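Local atomic coordinates of 3-deoxy-manno-octulosonate cytidylyltransferase (PDB entry 1H7E), a protein that transfers CMP from CTP to the eight-carbon sugar KDO, releasing diphosphate, and so probably activates it for lipopolysaccharide synthesis. Residues S1-A9 with V87-G97. Sequence-based numbering, arbitrary orientation.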
ATOM      1  N   SER A   1      -0.319  23.312  21.773  1.00 46.76           N
ATOM      2  CA  SER A   1      -0.273  22.865  20.350  1.00 45.58           C
ATOM      3  C   SER A   1      -0.849  23.924  19.407  1.00 41.25           C
ATOM      4  O   SER A   1      -2.065  24.021  19.227  1.00 42.88           O
ATOM      5  CB  SER A   1      -1.024  21.538  20.180  1.00 47.58           C
ATOM      6  OG  SER A   1      -0.222  20.580  19.499  1.00 51.42           O
ATOM      7  N   LYS A   2       0.031  24.728  18.817  1.00 33.95           N
ATOM      8  CA  LYS A   2      -0.393  25.774  17.893  1.00 26.53           C
ATOM      9  C   LYS A   2      -0.481  25.202  16.485  1.00 22.88           C
ATOM     10  O   LYS A   2       0.426  24.510  16.014  1.00 21.72           O
ATOM     11  CB  LYS A   2       0.598  26.933  17.924  1.00 25.57           C
ATOM     12  CG  LYS A   2       0.200  28.124  17.079  1.00 28.98           C
ATOM     13  CD  LYS A   2       1.334  29.142  17.055  1.00 32.51           C
ATOM     14  CE  LYS A   2       1.024  30.318  16.147  1.00 34.33           C
ATOM     15  NZ  LYS A   2       2.207  31.224  15.958  1.00 38.91           N
ATOM     16  N   ALA A   3      -1.584  25.491  15.816  1.00 21.13           N
ATOM     17  CA  ALA A   3      -1.787  25.012  14.465  1.00 17.14           C
ATOM     18  C   ALA A   3      -2.023  26.188  13.558  1.00 18.10           C
ATOM     19  O   ALA A   3      -2.675  27.153  13.954  1.00 19.01           O
ATOM     20  CB  ALA A   3      -3.004  24.094  14.423  1.00 17.90           C
ATOM     21  N   VAL A   4      -1.480  26.124  12.348  1.00 14.43           N
ATOM     22  CA  VAL A   4      -1.715  27.174  11.365  1.00 14.91           C
ATOM     23  C   VAL A   4      -2.142  26.549  10.036  1.00 14.99           C
ATOM     24  O   VAL A   4      -1.825  25.394   9.739  1.00 16.89           O
ATOM     25  CB  VAL A   4      -0.479  28.098  11.125  1.00 17.42           C
ATOM     26  CG1 VAL A   4       0.032  28.668  12.468  1.00 16.30           C
ATOM     27  CG2 VAL A   4       0.607  27.367  10.385  1.00 17.80           C
ATOM     28  N   ILE A   5      -2.926  27.282   9.272  1.00 13.05           N
ATOM     29  CA  ILE A   5      -3.360  26.806   7.970  1.00 14.33           C
ATOM     30  C   ILE A   5      -2.599  27.582   6.919  1.00 14.77           C
ATOM     31  O   ILE A   5      -2.511  28.806   6.995  1.00 15.69           O
ATOM     32  CB  ILE A   5      -4.868  27.013   7.742  1.00 13.67           C
ATOM     33  CG1 ILE A   5      -5.657  26.033   8.602  1.00 13.40           C
ATOM     34  CG2 ILE A   5      -5.208  26.883   6.258  1.00 12.82           C
ATOM     35  CD1 ILE A   5      -7.144  26.283   8.582  1.00 16.72           C
ATOM     36  N   VAL A   6      -2.000  26.866   5.969  1.00 13.55           N
ATOM     37  CA  VAL A   6      -1.261  27.494   4.881  1.00 12.57           C
ATOM     38  C   VAL A   6      -1.970  27.135   3.582  1.00 16.32           C
ATOM     39  O   VAL A   6      -2.269  25.962   3.326  1.00 17.54           O
ATOM     40  CB  VAL A   6       0.220  27.023   4.820  1.00 11.84           C
ATOM     41  CG1 VAL A   6       0.918  27.654   3.630  1.00 11.57           C
ATOM     42  CG2 VAL A   6       0.941  27.393   6.095  1.00 13.59           C
ATOM     43  N   ILE A   7      -2.278  28.145   2.781  1.00 15.03           N
ATOM     44  CA  ILE A   7      -2.962  27.950   1.517  1.00 14.92           C
ATOM     45  C   ILE A   7      -2.030  28.327   0.369  1.00 19.54           C
ATOM     46  O   ILE A   7      -1.735  29.504   0.170  1.00 20.23           O
ATOM     47  CB  ILE A   7      -4.220  28.848   1.417  1.00 16.55           C
ATOM     48  CG1 ILE A   7      -5.177  28.577   2.578  1.00 13.63           C
ATOM     49  CG2 ILE A   7      -4.934  28.628   0.070  1.00 15.92           C
ATOM     50  CD1 ILE A   7      -6.203  29.681   2.762  1.00 12.56           C
ATOM     51  N   PRO A   8      -1.483  27.328  -0.351  1.00 23.74           N
ATOM     52  CA  PRO A   8      -0.583  27.583  -1.488  1.00 25.20           C
ATOM     53  C   PRO A   8      -1.447  28.173  -2.598  1.00 29.86           C
ATOM     54  O   PRO A   8      -2.485  27.605  -2.945  1.00 32.05           O
ATOM     55  CB  PRO A   8      -0.126  26.175  -1.892  1.00 26.64           C
ATOM     56  CG  PRO A   8      -0.253  25.390  -0.651  1.00 29.09           C
ATOM     57  CD  PRO A   8      -1.559  25.884  -0.072  1.00 25.01           C
ATOM     58  N   ALA A   9      -1.042  29.304  -3.155  1.00 33.39           N
ATOM     59  CA  ALA A   9      -1.840  29.929  -4.198  1.00 38.19           C
ATOM     60  C   ALA A   9      -0.976  30.518  -5.292  1.00 45.52           C
ATOM     61  O   ALA A   9      -0.641  31.701  -5.254  1.00 46.39           O
ATOM     62  CB  ALA A   9      -2.742  31.010  -3.599  1.00 34.85           C
ATOM     63  N   VAL A  87       7.147  30.864   9.749  1.00 23.75           N
ATOM     64  CA  VAL A  87       5.922  30.871  10.554  1.00 19.63           C
ATOM     65  C   VAL A  87       5.970  29.715  11.536  1.00 24.16           C
ATOM     66  O   VAL A  87       5.895  28.547  11.138  1.00 19.80           O
ATOM     67  CB  VAL A  87       4.668  30.733   9.668  1.00 20.81           C
ATOM     68  CG1 VAL A  87       3.420  30.613  10.528  1.00 20.45           C
ATOM     69  CG2 VAL A  87       4.560  31.908   8.717  1.00 19.12           C
ATOM     70  N   GLU A  88       6.056  30.037  12.826  1.00 21.96           N
ATOM     71  CA  GLU A  88       6.139  29.010  13.846  1.00 25.87           C
ATOM     72  C   GLU A  88       4.797  28.352  14.205  1.00 22.78           C
ATOM     73  O   GLU A  88       3.795  29.034  14.391  1.00 24.29           O
ATOM     74  CB  GLU A  88       6.814  29.574  15.098  1.00 31.27           C
ATOM     75  CG  GLU A  88       6.966  28.549  16.219  1.00 44.05           C
ATOM     76  CD  GLU A  88       7.604  29.116  17.474  1.00 50.84           C
ATOM     77  OE1 GLU A  88       7.571  30.356  17.669  1.00 53.87           O
ATOM     78  OE2 GLU A  88       8.135  28.309  18.272  1.00 56.29           O
ATOM     79  N   ALA A  89       4.802  27.021  14.309  1.00 19.88           N
ATOM     80  CA  ALA A  89       3.615  26.248  14.657  1.00 15.62           C
ATOM     81  C   ALA A  89       4.040  24.823  14.956  1.00 15.43           C
ATOM     82  O   ALA A  89       5.141  24.419  14.629  1.00 15.23           O
ATOM     83  CB  ALA A  89       2.604  26.267  13.510  1.00 13.91           C
ATOM     84  N   ASP A  90       3.200  24.097  15.675  1.00 17.17           N
ATOM     85  CA  ASP A  90       3.487  22.705  15.984  1.00 18.53           C
ATOM     86  C   ASP A  90       2.861  21.844  14.873  1.00 19.03           C
ATOM     87  O   ASP A  90       3.386  20.787  14.540  1.00 18.43           O
ATOM     88  CB  ASP A  90       2.861  22.327  17.320  1.00 22.95           C
ATOM     89  CG  ASP A  90       3.387  23.173  18.472  1.00 32.60           C
ATOM     90  OD1 ASP A  90       4.622  23.291  18.591  1.00 36.94           O
ATOM     91  OD2 ASP A  90       2.573  23.724  19.248  1.00 33.45           O
ATOM     92  N   ILE A  91       1.741  22.317  14.315  1.00 17.32           N
ATOM     93  CA  ILE A  91       1.001  21.605  13.262  1.00 15.88           C
ATOM     94  C   ILE A  91       0.664  22.518  12.098  1.00 15.57           C
ATOM     95  O   ILE A  91       0.078  23.580  12.293  1.00 16.91           O
ATOM     96  CB  ILE A  91      -0.335  21.041  13.817  1.00 16.31           C
ATOM     97  CG1 ILE A  91      -0.053  20.001  14.913  1.00 16.57           C
ATOM     98  CG2 ILE A  91      -1.185  20.453  12.679  1.00 15.92           C
ATOM     99  CD1 ILE A  91      -1.253  19.657  15.751  1.00 17.65           C
ATOM    100  N   TYR A  92       1.032  22.108  10.885  1.00 11.95           N
ATOM    101  CA  TYR A  92       0.756  22.892   9.685  1.00 10.10           C
ATOM    102  C   TYR A  92      -0.244  22.141   8.830  1.00 13.69           C
ATOM    103  O   TYR A  92      -0.043  20.964   8.523  1.00 14.71           O
ATOM    104  CB  TYR A  92       2.023  23.087   8.854  1.00 11.03           C
ATOM    105  CG  TYR A  92       3.115  23.857   9.562  1.00 12.64           C
ATOM    106  CD1 TYR A  92       3.962  23.222  10.460  1.00 14.05           C
ATOM    107  CD2 TYR A  92       3.281  25.232   9.341  1.00 15.49           C
ATOM    108  CE1 TYR A  92       4.953  23.938  11.134  1.00 18.36           C
ATOM    109  CE2 TYR A  92       4.268  25.959  10.008  1.00 14.91           C
ATOM    110  CZ  TYR A  92       5.095  25.307  10.900  1.00 18.68           C
ATOM    111  OH  TYR A  92       6.080  26.000  11.571  1.00 19.10           O
ATOM    112  N   ILE A  93      -1.309  22.820   8.439  1.00 11.70           N
ATOM    113  CA  ILE A  93      -2.345  22.225   7.599  1.00 12.82           C
ATOM    114  C   ILE A  93      -2.201  22.870   6.237  1.00 16.23           C
ATOM    115  O   ILE A  93      -2.163  24.100   6.111  1.00 17.00           O
ATOM    116  CB  ILE A  93      -3.749  22.491   8.167  1.00 12.74           C
ATOM    117  CG1 ILE A  93      -3.907  21.759   9.492  1.00 16.38           C
ATOM    118  CG2 ILE A  93      -4.838  22.051   7.168  1.00 15.85           C
ATOM    119  CD1 ILE A  93      -5.079  22.236  10.293  1.00 19.36           C
ATOM    120  N   ASN A  94      -2.085  22.042   5.211  1.00 12.08           N
ATOM    121  CA  ASN A  94      -1.926  22.539   3.857  1.00 14.52           C
ATOM    122  C   ASN A  94      -3.243  22.331   3.122  1.00 18.12           C
ATOM    123  O   ASN A  94      -3.659  21.194   2.921  1.00 20.40           O
ATOM    124  CB  ASN A  94      -0.811  21.755   3.175  1.00 20.35           C
ATOM    125  CG  ASN A  94      -0.175  22.507   2.030  1.00 31.76           C
ATOM    126  OD1 ASN A  94       0.201  23.677   2.173  1.00 35.14           O
ATOM    127  ND2 ASN A  94      -0.002  21.827   0.894  1.00 34.56           N
ATOM    128  N   LEU A  95      -3.932  23.427   2.815  1.00 18.85           N
ATOM    129  CA  LEU A  95      -5.202  23.416   2.087  1.00 25.40           C
ATOM    130  C   LEU A  95      -4.957  23.821   0.654  1.00 29.12           C
ATOM    131  O   LEU A  95      -4.148  24.698   0.398  1.00 36.71           O
ATOM    132  CB  LEU A  95      -6.153  24.470   2.637  1.00 26.18           C
ATOM    133  CG  LEU A  95      -6.955  24.253   3.900  1.00 29.78           C
ATOM    134  CD1 LEU A  95      -8.034  25.334   3.940  1.00 33.02           C
ATOM    135  CD2 LEU A  95      -7.601  22.888   3.874  1.00 34.11           C
ATOM    136  N   GLN A  96      -5.726  23.277  -0.277  1.00 32.63           N
ATOM    137  CA  GLN A  96      -5.564  23.658  -1.680  1.00 35.25           C
ATOM    138  C   GLN A  96      -6.271  24.989  -1.988  1.00 33.69           C
ATOM    139  O   GLN A  96      -7.413  25.203  -1.587  1.00 34.68           O
ATOM    140  CB  GLN A  96      -6.051  22.531  -2.592  1.00 41.88           C
ATOM    141  CG  GLN A  96      -5.197  21.262  -2.470  1.00 51.08           C
ATOM    142  CD  GLN A  96      -3.697  21.579  -2.416  1.00 57.62           C
ATOM    143  OE1 GLN A  96      -3.124  22.092  -3.383  1.00 60.97           O
ATOM    144  NE2 GLN A  96      -3.069  21.311  -1.266  1.00 59.60           N
ATOM    145  N   GLY A  97      -5.574  25.882  -2.684  1.00 32.78           N
ATOM    146  CA  GLY A  97      -6.130  27.183  -2.997  1.00 33.37           C
ATOM    147  C   GLY A  97      -7.194  27.177  -4.071  1.00 38.70           C
ATOM    148  O   GLY A  97      -7.753  28.235  -4.387  1.00 39.41           O
TER
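Lys2 holds the loop Glu88-Asp90, just before strand 91-94, at three points. Its backbone N donates to Asp90 OD2 (2.8 Å), on the anti side and somewhat out of the carboxylate plane; its O accepts from both Asp90 N (2.8 Å) and Ile91 N; and its side chain, CG anti to the backbone N (chi1 -176°) and fully extended beyond, carries NZ to Glu88 O (3.1 Å). NZ also forms a salt bridge with Glu45. A methionine here would probably leave Glu45 without its charged mate and Glu88 O without this donor. From this end the strands run parallel: Val4 N bonds to Ile91 O, Ile93 N to Val4 O, and Val6 N to Ile93 O (2.8 Å) with an N-H...O angle of 178°; Leu95 N to Val6 O closes the ladder. On one face of the sheet Val4 CG2 lies 3.6 Å from Tyr92 CD2, the two side chains pointing the same way, while CG1 meets Ala89 CB. Ala89 CB also sits over one face of the tyrosine ring, near its rim; the ring's OH donates to Val87 O (2.6 Å), at the ring edge. On the other face Ile5 CG1 packs on Ile93 CB and its CG2 on Leu95 CG (3.9 Å). These are central strands of the Rossmann-like GT-A sheet, flanked by strands 45-50 and 169-179; helix 76-86 packs on the Val6, Tyr92 and Asn94 face, helices 29-38 and 104-116 on the Ile5 and Ile93 face.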